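Local structure of glutathione S-transferase (Burkholderia glumae, 4ISD) at residues 23-28 against 33-38; 64-69 against 78-83; 142-147 against 181-186; 164-169 against 199-204. The protein binds glutathione and probably transfers it to electrophilic substrates, as other members of the glutathione transferase family do. One frame throughout, in Å; residues are numbered along the deposited sequence.

Interaction 1. Residues 23-28 against 33-38; sequences SAFVVL and LDFEIR
Leu28, on helix 19-31, lies against the ring of Phe35, and its side chain follows that ring from CB to CD1 and leaves it only at CD2. CB comes first: it packs on the ring at Phe35 CE1, 3.5 Å away. CG passes by Phe35 CD1 more loosely, and the branches then part. CD1 sits over the middle of the Phe35 face in a CH-pi contact, 3.6 Å from the ring centroid and only 3° off the ring normal, whereas CD2 turns to the tip of Leu33, 4.1 Å from its CD1. Phe35 CG stands between its backbone N and carbonyl carbon (chi1 67°), which brings the ring back over the helix. Its CZ edge points into the face of Phe25 in an offset edge-to-face pair, with planes at 83° and centroids 5.3 Å apart. Ile37 CD1 closes the far end, meeting the rim of the Phe25 ring near its plane at CE2, 3.6 Å away. A nearly straight backbone hydrogen bond, Leu33 N to Leu28 O at 3.2 Å, ties the chain leaving the helix back to it. Helix 19-31 is the crossover of the beta-alpha-beta unit between the parallel strands 8-13 and 36-40, and Phe25 also meets Trp207 of helix 202-212 edge-to-face. Between the side chains the chemistry is wholly apolar, so the helix is fitted to the loop and the start of strand 36-40 by shape and ring orientation, and the one polar link belongs to the backbone.

Interaction 2. Residues 64-69 against 78-83; sequences LQHDRF and AEYLDE
The ring of Tyr80 has Phe69 over one face, with Phe69 CE2 standing 3.7 Å above its plane and displaced toward the rim. His66 and Leu64 lie at its edge, close to the ring plane. The planes of Tyr80 and Phe69 are inclined at 42°, so the pair is oblique; the two side chains slide past each other in opposite directions, and Phe69 CD2 comes 3.6 Å from Tyr80 CZ. Against His66 the roles change: the edge of Tyr80 is directed at the imidazole face in an offset edge-to-face pair, planes at 81° and centroids 5.5 Å apart. Tyr80 OH comes within 3.0 Å of His66 ND1, while the other ring nitrogen, NE2, is hydrogen-bonded to Tyr85 OH. Tyr80 turns its CG away from its own backbone N (chi1 169°), and the ring leaves the helix toward the hairpin. Nearer its CB, on the CD2 side of the ring, Leu64 CD2 touches Tyr80 CD2 at 3.9 Å and reaches Leu81 CD2 at the same distance, adding an aliphatic end to the aromatic group. A type II' turn from His66 to Phe69, closed by the backbone bond from Phe69 N to His66 O (2.8 Å), sets these two rings on the same side of the sheet, toward the helix. Ala102 of the second subunit packs on Tyr80 and Glu99 of that subunit on Phe69, so the cluster also borders the dimer interface. The beta hairpin of strands 63-66 and 69-72, followed by helix 74-84 laid against it, is the closing beta-beta-alpha part of the thioredoxin-like domain of glutathione transferases.

Interaction 3. Residues 142-147 against 181-186; sequences LACEKL and VACGDP
Cys144 and Cys183 are joined by a disulfide, and this covalent link makes up the direct contact between helix 139-154 and the loop before helix 189-199. The SG atoms of Cys144 and Cys183 are 2.0 Å apart. The torsion about the S-S bond is -85°, close to the 90° magnitude that disulfides prefer. Both sulfurs lie beside their own backbone N and anti to the carbonyl carbon, with chi1 -88° at Cys144 and -60° at Cys183. These settings turn the two CB-SG arms toward each other across a CA separation of 6.1 Å. Cys144 thus reaches outward from the helix, while Cys183 reaches in from the loop just past a short 3-10 turn. The side chain of Cys144 is about 14 Å from bound glutathione.

Apolar packing supports the helical end of the bridge. Cys144 and Ala143 touch Leu118, and one turn further on Leu147 is buried against Phe173 and Leu177 of helix 168-177, together with Phe115 and Leu180. The helix is therefore held inward by its buried side chains and tied outward by the disulfide.

Charged groups make no contact here: Glu145 OE2 and Asp185 OD2, both exposed, stay 6.5 Å apart, and any mutual repulsion would probably be weakened by solvent.

The arrangement is an intrachain disulfide at the surface of the all-helical C-terminal domain of a glutathione transferase, tying a long helix to an interhelical loop and bridging two cysteines 39 residues apart in the chain.

Interaction 4. Residues 164-169 against 199-204; sequences GDWCIA and WARPSV
Trp166 is overlapped on one face of its indole by Arg201, whose guanidinium lies flat on it in a stacked cation-pi pair. In the all-helical C-terminal domain of the glutathione transferase fold, this joins the loop entering helix 168-177 to the N-cap residue of helix 202-212. The two planes are inclined by only 15°, and Arg201 CZ stands 3.8 Å from the centroid of the five-membered ring, 18° off its normal. The overlap is thus centred on the pyrrole part of the indole, with Arg201 NH2 reaching just to the border of the six-membered ring. The other face of the indole is taken by the chain itself, with Ile168 N 3.7 Å above the plane near the rim. A bend at chi3 of 60° allows Arg201 to lay both its CD and its guanidinium against the tryptophan.

Hydrogen-bonding partners fix the guanidinium in this plane. Arg201 NH2 forms a salt bridge with Glu30 of helix 19-31, and NH1 bonds to Tyr160 OH; Glu30 also accepts from Ser203 OG, which links the start of helix 202-212 to the N-terminal domain. The positive charge is therefore shared between a carboxylate and a pi face. Arg201 CD rests 3.4 Å from Trp166 CD1, while at the other end of the group Arg201 NH1 lies 3.4 Å from Trp166 CB.

Interactions 1 and 2 are buried contacts of the thioredoxin-like domain, each packing a helix against a sheet strand and the loop or turn beside it with apolar and aromatic side chains. They meet directly, Leu28 CD2 lying 3.7 Å from Leu81 CD1. Interactions 3 and 4 are surface contacts of the helical domain, and each rests on a single pair of side chains, a covalent bridge in one and a guanidinium on an indole in the other. Interaction 4 adjoins interaction 1 at the domain boundary, where Val27 CG2 is 3.5 Å from Ile168 CG1. Interaction 3 stands apart, on the opposite side of the chain's centre from interactions 1 and 2.

Interaction 1. Residues 23-28 against 33-38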
loop_
_atom_site.group_PDB
_atom_site.type_symbol
_atom_site.label_atom_id
_atom_site.label_comp_id
_atom_site.label_asym_id
_atom_site.label_seq_id
_atom_site.Cartn_x
_atom_site.Cartn_y
_atom_site.Cartn_z
ATOM N N SER A 23 6.036 -11.709 4.652
ATOM C CA SER A 23 6.102 -10.414 5.312
ATOM C C SER A 23 5.242 -10.347 6.573
ATOM O O SER A 23 5.696 -9.863 7.614
ATOM C CB SER A 23 5.671 -9.321 4.344
ATOM O OG SER A 23 5.899 -8.052 4.928
ATOM N N ALA A 24 4.003 -10.829 6.477
ATOM C CA ALA A 24 3.089 -10.790 7.621
ATOM C C ALA A 24 3.567 -11.747 8.706
ATOM O O ALA A 24 3.537 -11.428 9.902
ATOM C CB ALA A 24 1.641 -11.124 7.197
ATOM N N PHE A 25 3.988 -12.929 8.276
ATOM C CA PHE A 25 4.544 -13.915 9.178
ATOM C C PHE A 25 5.710 -13.286 9.941
ATOM O O PHE A 25 5.877 -13.527 11.141
ATOM C CB PHE A 25 5.007 -15.149 8.388
ATOM C CG PHE A 25 5.642 -16.227 9.236
ATOM C CD1 PHE A 25 6.937 -16.076 9.732
ATOM C CD2 PHE A 25 4.957 -17.402 9.513
ATOM C CE1 PHE A 25 7.537 -17.075 10.515
ATOM C CE2 PHE A 25 5.539 -18.404 10.282
ATOM C CZ PHE A 25 6.842 -18.242 10.788
ATOM N N VAL A 26 6.521 -12.484 9.255
ATOM C CA VAL A 26 7.707 -11.927 9.912
ATOM C C VAL A 26 7.311 -10.916 10.978
ATOM O O VAL A 26 7.940 -10.843 12.036
ATOM C CB VAL A 26 8.738 -11.340 8.909
ATOM C CG1 VAL A 26 9.710 -10.402 9.612
ATOM C CG2 VAL A 26 9.487 -12.472 8.191
ATOM N N VAL A 27 6.238 -10.166 10.722
ATOM C CA VAL A 27 5.769 -9.186 11.701
ATOM C C VAL A 27 5.365 -9.865 13.008
ATOM O O VAL A 27 5.801 -9.460 14.095
ATOM C CB VAL A 27 4.616 -8.336 11.148
ATOM C CG1 VAL A 27 4.090 -7.386 12.205
ATOM C CG2 VAL A 27 5.089 -7.557 9.949
ATOM N N LEU A 28 4.546 -10.906 12.892
ATOM C CA LEU A 28 4.071 -11.653 14.054
ATOM C C LEU A 28 5.248 -12.204 14.837
ATOM O O LEU A 28 5.316 -12.072 16.064
ATOM C CB LEU A 28 3.155 -12.802 13.618
ATOM C CG LEU A 28 1.785 -12.413 13.046
ATOM C CD1 LEU A 28 1.237 -13.498 12.125
ATOM C CD2 LEU A 28 0.795 -12.132 14.180
ATOM N N LEU A 33 4.468 -13.004 19.047
ATOM C CA LEU A 33 3.052 -13.359 19.212
ATOM C C LEU A 33 2.741 -14.828 18.855
ATOM O O LEU A 33 3.371 -15.411 17.963
ATOM C CB LEU A 33 2.162 -12.417 18.373
ATOM C CG LEU A 33 2.047 -10.946 18.798
ATOM C CD1 LEU A 33 1.520 -10.061 17.661
ATOM C CD2 LEU A 33 1.165 -10.792 20.035
ATOM N N ASP A 34 1.765 -15.423 19.543
ATOM C CA ASP A 34 1.312 -16.762 19.180
ATOM C C ASP A 34 0.329 -16.677 18.001
ATOM O O ASP A 34 -0.494 -15.749 17.942
ATOM C CB ASP A 34 0.664 -17.467 20.373
ATOM C CG ASP A 34 1.679 -18.143 21.296
ATOM O OD1 ASP A 34 2.853 -18.364 20.896
ATOM O OD2 ASP A 34 1.278 -18.485 22.431
ATOM N N PHE A 35 0.437 -17.618 17.058
ATOM C CA PHE A 35 -0.533 -17.741 15.962
ATOM C C PHE A 35 -0.568 -19.119 15.298
ATOM O O PHE A 35 0.434 -19.819 15.228
ATOM C CB PHE A 35 -0.345 -16.651 14.902
ATOM C CG PHE A 35 0.952 -16.738 14.124
ATOM C CD1 PHE A 35 2.125 -16.211 14.644
ATOM C CD2 PHE A 35 0.984 -17.284 12.845
ATOM C CE1 PHE A 35 3.311 -16.254 13.919
ATOM C CE2 PHE A 35 2.171 -17.324 12.113
ATOM C CZ PHE A 35 3.329 -16.808 12.650
ATOM N N GLU A 36 -1.746 -19.504 14.823
ATOM C CA GLU A 36 -1.909 -20.708 14.027
ATOM C C GLU A 36 -1.720 -20.325 12.571
ATOM O O GLU A 36 -1.980 -19.180 12.191
ATOM C CB GLU A 36 -3.321 -21.266 14.211
ATOM C CG GLU A 36 -3.482 -22.701 13.753
ATOM C CD GLU A 36 -2.653 -23.659 14.588
ATOM O OE1 GLU A 36 -2.516 -23.412 15.808
ATOM O OE2 GLU A 36 -2.136 -24.649 14.027
ATOM N N ILE A 37 -1.273 -21.271 11.755
ATOM C CA ILE A 37 -1.194 -21.043 10.321
ATOM C C ILE A 37 -2.156 -21.961 9.590
ATOM O O ILE A 37 -2.162 -23.176 9.822
ATOM C CB ILE A 37 0.230 -21.241 9.777
ATOM C CG1 ILE A 37 1.102 -20.043 10.137
ATOM C CG2 ILE A 37 0.219 -21.389 8.262
ATOM C CD1 ILE A 37 2.574 -20.389 10.256
ATOM N N ARG A 38 -2.975 -21.351 8.731
ATOM C CA ARG A 38 -3.879 -22.059 7.826
ATOM C C ARG A 38 -3.501 -21.724 6.388
ATOM O O ARG A 38 -3.058 -20.610 6.100
ATOM C CB ARG A 38 -5.333 -21.658 8.083
ATOM C CG ARG A 38 -5.827 -22.021 9.468
ATOM C CD ARG A 38 -7.257 -21.580 9.697
ATOM N NE ARG A 38 -7.655 -21.760 11.092
ATOM C CZ ARG A 38 -8.826 -21.383 11.599
ATOM N NH1 ARG A 38 -9.740 -20.795 10.829
ATOM N NH2 ARG A 38 -9.083 -21.596 12.884
#

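Interaction 2. Residues 64-69 against 78-83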
loop_
_atom_site.group_PDB
_atom_site.type_symbol
_atom_site.label_atom_id
_atom_site.label_comp_id
_atom_site.label_asym_id
_atom_site.label_seq_id
_atom_site.Cartn_x
_atom_site.Cartn_y
_atom_site.Cartn_z
ATOM N N LEU A 64 -5.141 -11.885 7.781
ATOM C CA LEU A 64 -4.985 -12.062 9.224
ATOM C C LEU A 64 -6.350 -12.147 9.909
ATOM O O LEU A 64 -7.237 -11.349 9.635
ATOM C CB LEU A 64 -4.167 -10.910 9.820
ATOM C CG LEU A 64 -3.996 -10.850 11.341
ATOM C CD1 LEU A 64 -2.868 -11.763 11.823
ATOM C CD2 LEU A 64 -3.774 -9.411 11.810
ATOM N N GLN A 65 -6.518 -13.133 10.780
ATOM C CA GLN A 65 -7.657 -13.153 11.680
ATOM C C GLN A 65 -7.199 -12.874 13.105
ATOM O O GLN A 65 -6.497 -13.687 13.721
ATOM C CB GLN A 65 -8.402 -14.479 11.627
ATOM C CG GLN A 65 -9.516 -14.530 12.652
ATOM C CD GLN A 65 -10.648 -15.454 12.257
ATOM O OE1 GLN A 65 -10.485 -16.331 11.405
ATOM N NE2 GLN A 65 -11.807 -15.261 12.880
ATOM N N HIS A 66 -7.598 -11.715 13.616
ATOM C CA HIS A 66 -7.249 -11.295 14.965
ATOM C C HIS A 66 -8.489 -11.327 15.835
ATOM O O HIS A 66 -9.351 -10.449 15.752
ATOM C CB HIS A 66 -6.643 -9.888 14.962
ATOM C CG HIS A 66 -6.117 -9.465 16.300
ATOM N ND1 HIS A 66 -6.773 -8.563 17.107
ATOM C CD2 HIS A 66 -5.009 -9.839 16.978
ATOM C CE1 HIS A 66 -6.090 -8.392 18.225
ATOM N NE2 HIS A 66 -5.013 -9.151 18.170
ATOM N N ASP A 67 -8.560 -12.352 16.672
ATOM C CA ASP A 67 -9.736 -12.638 17.486
ATOM C C ASP A 67 -10.936 -12.853 16.558
ATOM O O ASP A 67 -11.159 -13.971 16.092
ATOM C CB ASP A 67 -9.971 -11.538 18.528
ATOM C CG ASP A 67 -11.010 -11.922 19.570
ATOM O OD1 ASP A 67 -11.851 -12.811 19.303
ATOM O OD2 ASP A 67 -10.993 -11.317 20.664
ATOM N N ARG A 68 -11.700 -11.802 16.277
ATOM C CA ARG A 68 -12.824 -11.953 15.363
ATOM C C ARG A 68 -12.610 -11.158 14.083
ATOM O O ARG A 68 -13.234 -11.422 13.059
ATOM C CB ARG A 68 -14.120 -11.542 16.043
ATOM C CG ARG A 68 -14.489 -12.418 17.217
ATOM C CD ARG A 68 -14.632 -13.856 16.778
ATOM N NE ARG A 68 -15.845 -14.451 17.327
ATOM C CZ ARG A 68 -15.951 -14.920 18.567
ATOM N NH1 ARG A 68 -14.921 -14.857 19.402
ATOM N NH2 ARG A 68 -17.094 -15.444 18.980
ATOM N N PHE A 69 -11.685 -10.215 14.152
ATOM C CA PHE A 69 -11.420 -9.275 13.085
ATOM C C PHE A 69 -10.584 -9.908 11.986
ATOM O O PHE A 69 -9.548 -10.501 12.259
ATOM C CB PHE A 69 -10.657 -8.103 13.699
ATOM C CG PHE A 69 -10.323 -7.007 12.732
ATOM C CD1 PHE A 69 -11.325 -6.251 12.153
ATOM C CD2 PHE A 69 -8.991 -6.711 12.438
ATOM C CE1 PHE A 69 -11.018 -5.235 11.279
ATOM C CE2 PHE A 69 -8.673 -5.691 11.566
ATOM C CZ PHE A 69 -9.692 -4.945 10.988
ATOM N N ALA A 78 0.717 -5.234 8.867
ATOM C CA ALA A 78 1.851 -4.705 9.629
ATOM C C ALA A 78 1.475 -3.458 10.435
ATOM O O ALA A 78 1.859 -3.333 11.604
ATOM C CB ALA A 78 3.022 -4.409 8.715
ATOM N N GLU A 79 0.718 -2.555 9.814
ATOM C CA GLU A 79 0.299 -1.300 10.446
ATOM C C GLU A 79 -0.616 -1.570 11.625
ATOM O O GLU A 79 -0.589 -0.868 12.645
ATOM C CB GLU A 79 -0.465 -0.444 9.433
ATOM C CG GLU A 79 0.342 -0.032 8.224
ATOM C CD GLU A 79 1.153 1.214 8.478
ATOM O OE1 GLU A 79 0.995 1.831 9.563
ATOM O OE2 GLU A 79 1.951 1.575 7.591
ATOM N N TYR A 80 -1.444 -2.595 11.463
ATOM C CA TYR A 80 -2.462 -2.924 12.446
ATOM C C TYR A 80 -1.876 -3.660 13.645
ATOM O O TYR A 80 -2.235 -3.369 14.796
ATOM C CB TYR A 80 -3.560 -3.761 11.785
ATOM C CG TYR A 80 -4.528 -4.383 12.756
ATOM C CD1 TYR A 80 -5.536 -3.624 13.342
ATOM C CD2 TYR A 80 -4.438 -5.737 13.087
ATOM C CE1 TYR A 80 -6.430 -4.196 14.235
ATOM C CE2 TYR A 80 -5.330 -6.315 13.967
ATOM C CZ TYR A 80 -6.316 -5.540 14.543
ATOM O OH TYR A 80 -7.195 -6.111 15.429
ATOM N N LEU A 81 -0.989 -4.621 13.386
ATOM C CA LEU A 81 -0.327 -5.323 14.485
ATOM C C LEU A 81 0.552 -4.355 15.280
ATOM O O LEU A 81 0.660 -4.461 16.494
ATOM C CB LEU A 81 0.467 -6.531 13.990
ATOM C CG LEU A 81 -0.354 -7.703 13.439
ATOM C CD1 LEU A 81 0.566 -8.754 12.808
ATOM C CD2 LEU A 81 -1.209 -8.330 14.527
ATOM N N ASP A 82 1.131 -3.379 14.588
ATOM C CA ASP A 82 1.920 -2.341 15.239
ATOM C C ASP A 82 1.093 -1.423 16.137
ATOM O O ASP A 82 1.634 -0.797 17.045
ATOM C CB ASP A 82 2.666 -1.508 14.199
ATOM C CG ASP A 82 4.141 -1.370 14.516
ATOM O OD1 ASP A 82 4.755 -2.374 14.943
ATOM O OD2 ASP A 82 4.685 -0.258 14.340
ATOM N N GLU A 83 -0.211 -1.331 15.885
ATOM C CA GLU A 83 -1.074 -0.469 16.686
ATOM C C GLU A 83 -1.655 -1.218 17.875
ATOM O O GLU A 83 -1.809 -0.660 18.969
ATOM C CB GLU A 83 -2.190 0.138 15.824
ATOM C CG GLU A 83 -1.879 1.549 15.355
ATOM C CD GLU A 83 -2.756 2.011 14.223
ATOM O OE1 GLU A 83 -3.912 1.552 14.139
ATOM O OE2 GLU A 83 -2.278 2.826 13.402
#

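Interaction 3. Residues 142-147 against 181-186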
loop_
_atom_site.group_PDB
_atom_site.type_symbol
_atom_site.label_atom_id
_atom_site.label_comp_id
_atom_site.label_asym_id
_atom_site.label_seq_id
_atom_site.Cartn_x
_atom_site.Cartn_y
_atom_site.Cartn_z
ATOM N N LEU A 142 13.558 -0.875 -17.435
ATOM C CA LEU A 142 13.298 0.298 -16.606
ATOM C C LEU A 142 13.074 -0.065 -15.141
ATOM O O LEU A 142 13.540 0.637 -14.243
ATOM C CB LEU A 142 12.097 1.088 -17.134
ATOM C CG LEU A 142 11.659 2.233 -16.211
ATOM C CD1 LEU A 142 12.707 3.333 -16.191
ATOM C CD2 LEU A 142 10.292 2.782 -16.582
ATOM N N ALA A 143 12.355 -1.157 -14.904
ATOM C CA ALA A 143 12.087 -1.597 -13.545
ATOM C C ALA A 143 13.369 -2.116 -12.892
ATOM O O ALA A 143 13.613 -1.909 -11.699
ATOM C CB ALA A 143 11.009 -2.673 -13.538
ATOM N N CYS A 144 14.175 -2.804 -13.690
ATOM C CA CYS A 144 15.463 -3.292 -13.240
ATOM C C CYS A 144 16.316 -2.120 -12.806
ATOM O O CYS A 144 16.946 -2.151 -11.743
ATOM C CB CYS A 144 16.163 -4.053 -14.364
ATOM S SG CYS A 144 15.742 -5.808 -14.421
ATOM N N GLU A 145 16.318 -1.083 -13.635
ATOM C CA GLU A 145 17.146 0.089 -13.400
ATOM C C GLU A 145 16.701 0.811 -12.135
ATOM O O GLU A 145 17.519 1.177 -11.278
ATOM C CB GLU A 145 17.066 1.007 -14.610
ATOM C CG GLU A 145 17.767 2.329 -14.468
ATOM C CD GLU A 145 17.838 3.061 -15.798
ATOM O OE1 GLU A 145 17.084 2.688 -16.727
ATOM O OE2 GLU A 145 18.654 3.999 -15.924
ATOM N N LYS A 146 15.391 0.993 -12.010
ATOM C CA LYS A 146 14.834 1.687 -10.861
ATOM C C LYS A 146 15.136 0.905 -9.592
ATOM O O LYS A 146 15.475 1.490 -8.560
ATOM C CB LYS A 146 13.332 1.891 -11.039
ATOM N N LEU A 147 15.040 -0.420 -9.674
ATOM C CA LEU A 147 15.330 -1.271 -8.518
ATOM C C LEU A 147 16.789 -1.137 -8.078
ATOM O O LEU A 147 17.078 -0.920 -6.906
ATOM C CB LEU A 147 15.018 -2.738 -8.815
ATOM C CG LEU A 147 15.183 -3.601 -7.564
ATOM C CD1 LEU A 147 14.344 -3.006 -6.445
ATOM C CD2 LEU A 147 14.824 -5.069 -7.809
ATOM N N VAL A 181 18.719 -10.689 -9.862
ATOM C CA VAL A 181 19.360 -11.843 -10.468
ATOM C C VAL A 181 18.928 -12.037 -11.928
ATOM O O VAL A 181 19.692 -12.578 -12.739
ATOM C CB VAL A 181 19.121 -13.132 -9.633
ATOM C CG1 VAL A 181 17.718 -13.649 -9.844
ATOM C CG2 VAL A 181 20.116 -14.197 -10.003
ATOM N N ALA A 182 17.725 -11.577 -12.272
ATOM C CA ALA A 182 17.205 -11.748 -13.634
ATOM C C ALA A 182 17.529 -10.569 -14.561
ATOM O O ALA A 182 17.208 -10.594 -15.758
ATOM C CB ALA A 182 15.711 -11.999 -13.604
ATOM N N CYS A 183 18.162 -9.541 -14.001
ATOM C CA CYS A 183 18.507 -8.344 -14.759
ATOM C C CYS A 183 19.861 -8.507 -15.440
ATOM O O CYS A 183 20.414 -9.604 -15.492
ATOM C CB CYS A 183 18.504 -7.105 -13.855
ATOM S SG CYS A 183 16.905 -6.742 -13.032
ATOM N N GLY A 184 20.392 -7.407 -15.959
ATOM C CA GLY A 184 21.612 -7.457 -16.734
ATOM C C GLY A 184 22.597 -6.372 -16.358
ATOM O O GLY A 184 23.509 -6.054 -17.129
ATOM N N ASP A 185 22.413 -5.795 -15.177
ATOM C CA ASP A 185 23.390 -4.853 -14.639
ATOM C C ASP A 185 24.198 -5.484 -13.500
ATOM O O ASP A 185 23.690 -6.322 -12.753
ATOM C CB ASP A 185 22.703 -3.570 -14.167
ATOM C CG ASP A 185 22.454 -2.590 -15.299
ATOM O OD1 ASP A 185 22.534 -2.997 -16.480
ATOM O OD2 ASP A 185 22.178 -1.409 -15.002
ATOM N N PRO A 186 25.474 -5.107 -13.378
ATOM C CA PRO A 186 26.210 -5.680 -12.247
ATOM C C PRO A 186 25.700 -5.131 -10.918
ATOM O O PRO A 186 25.413 -3.932 -10.807
ATOM C CB PRO A 186 27.668 -5.269 -12.513
ATOM C CG PRO A 186 27.593 -4.150 -13.507
ATOM C CD PRO A 186 26.351 -4.390 -14.320
#

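Interaction 4. Residues 164-169 against 199-204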
loop_
_atom_site.group_PDB
_atom_site.type_symbol
_atom_site.label_atom_id
_atom_site.label_comp_id
_atom_site.label_asym_id
_atom_site.label_seq_id
_atom_site.Cartn_x
_atom_site.Cartn_y
_atom_site.Cartn_z
ATOM N N GLY A 164 18.495 1.991 9.227
ATOM C CA GLY A 164 19.303 1.758 10.411
ATOM C C GLY A 164 18.760 0.534 11.116
ATOM O O GLY A 164 19.003 -0.593 10.678
ATOM N N ASP A 165 17.997 0.749 12.187
ATOM C CA ASP A 165 17.290 -0.353 12.832
ATOM C C ASP A 165 16.385 -1.069 11.834
ATOM O O ASP A 165 15.810 -0.446 10.920
ATOM C CB ASP A 165 16.470 0.142 14.027
ATOM C CG ASP A 165 17.335 0.483 15.233
ATOM O OD1 ASP A 165 18.427 -0.114 15.392
ATOM O OD2 ASP A 165 16.921 1.348 16.024
ATOM N N TRP A 166 16.277 -2.383 11.989
ATOM C CA TRP A 166 15.405 -3.171 11.131
ATOM C C TRP A 166 13.967 -2.669 11.209
ATOM O O TRP A 166 13.497 -2.265 12.274
ATOM C CB TRP A 166 15.454 -4.642 11.531
ATOM C CG TRP A 166 14.481 -5.498 10.777
ATOM C CD1 TRP A 166 14.705 -6.156 9.602
ATOM C CD2 TRP A 166 13.132 -5.801 11.148
ATOM N NE1 TRP A 166 13.575 -6.850 9.214
ATOM C CE2 TRP A 166 12.600 -6.643 10.148
ATOM C CE3 TRP A 166 12.324 -5.433 12.226
ATOM C CZ2 TRP A 166 11.304 -7.127 10.201
ATOM C CZ3 TRP A 166 11.034 -5.910 12.271
ATOM C CH2 TRP A 166 10.535 -6.743 11.263
ATOM N N CYS A 167 13.283 -2.667 10.069
ATOM C CA CYS A 167 11.826 -2.563 10.056
ATOM C C CYS A 167 11.300 -3.548 9.015
ATOM O O CYS A 167 12.093 -4.106 8.239
ATOM C CB CYS A 167 11.344 -1.130 9.793
ATOM S SG CYS A 167 11.743 -0.412 8.184
ATOM N N ILE A 168 9.985 -3.774 9.010
ATOM C CA ILE A 168 9.382 -4.744 8.094
ATOM C C ILE A 168 9.647 -4.393 6.627
ATOM O O ILE A 168 9.641 -5.277 5.770
ATOM C CB ILE A 168 7.847 -4.931 8.332
ATOM C CG1 ILE A 168 7.355 -6.182 7.607
ATOM C CG2 ILE A 168 7.043 -3.699 7.902
ATOM C CD1 ILE A 168 8.099 -7.430 8.025
ATOM N N ALA A 169 9.899 -3.113 6.343
ATOM C CA ALA A 169 10.215 -2.669 4.982
ATOM C C ALA A 169 11.448 -3.355 4.434
ATOM O O ALA A 169 11.521 -3.592 3.229
ATOM C CB ALA A 169 10.405 -1.173 4.928
ATOM N N TRP A 199 17.854 -12.052 5.093
ATOM C CA TRP A 199 17.411 -13.460 5.075
ATOM C C TRP A 199 17.848 -14.272 6.305
ATOM O O TRP A 199 17.326 -15.363 6.544
ATOM C CB TRP A 199 17.899 -14.175 3.808
ATOM C CG TRP A 199 16.964 -14.030 2.666
ATOM C CD1 TRP A 199 16.997 -13.078 1.685
ATOM C CD2 TRP A 199 15.822 -14.856 2.389
ATOM N NE1 TRP A 199 15.948 -13.269 0.809
ATOM C CE2 TRP A 199 15.216 -14.354 1.220
ATOM C CE3 TRP A 199 15.260 -15.974 3.015
ATOM C CZ2 TRP A 199 14.082 -14.937 0.666
ATOM C CZ3 TRP A 199 14.142 -16.543 2.470
ATOM C CH2 TRP A 199 13.556 -16.022 1.307
ATOM N N ALA A 200 18.798 -13.740 7.074
ATOM C CA ALA A 200 19.369 -14.451 8.223
ATOM C C ALA A 200 18.674 -14.169 9.560
ATOM O O ALA A 200 19.032 -14.755 10.582
ATOM C CB ALA A 200 20.894 -14.162 8.340
ATOM N N ARG A 201 17.697 -13.270 9.567
ATOM C CA ARG A 201 16.944 -12.990 10.790
ATOM C C ARG A 201 16.224 -14.254 11.253
ATOM O O ARG A 201 15.706 -15.006 10.433
ATOM C CB ARG A 201 15.962 -11.828 10.571
ATOM C CG ARG A 201 16.669 -10.501 10.262
ATOM C CD ARG A 201 15.747 -9.312 10.293
ATOM N NE ARG A 201 15.111 -9.144 11.594
ATOM C CZ ARG A 201 15.589 -8.375 12.569
ATOM N NH1 ARG A 201 16.715 -7.697 12.403
ATOM N NH2 ARG A 201 14.935 -8.287 13.717
ATOM N N PRO A 202 16.249 -14.531 12.564
ATOM C CA PRO A 202 15.519 -15.710 13.041
ATOM C C PRO A 202 14.049 -15.722 12.597
ATOM O O PRO A 202 13.527 -16.813 12.363
ATOM C CB PRO A 202 15.633 -15.597 14.560
ATOM C CG PRO A 202 16.902 -14.871 14.778
ATOM C CD PRO A 202 17.117 -13.957 13.611
ATOM N N SER A 203 13.406 -14.561 12.455
ATOM C CA SER A 203 11.986 -14.530 12.032
ATOM C C SER A 203 11.775 -15.055 10.609
ATOM O O SER A 203 10.897 -15.901 10.382
ATOM C CB SER A 203 11.343 -13.139 12.189
ATOM O OG SER A 203 11.964 -12.192 11.336
ATOM N N VAL A 204 12.567 -14.553 9.660
ATOM C CA VAL A 204 12.540 -15.095 8.301
ATOM C C VAL A 204 12.900 -16.587 8.294
ATOM O O VAL A 204 12.227 -17.386 7.641
ATOM C CB VAL A 204 13.498 -14.351 7.345
ATOM C CG1 VAL A 204 13.630 -15.127 6.034
ATOM C CG2 VAL A 204 13.033 -12.907 7.089
#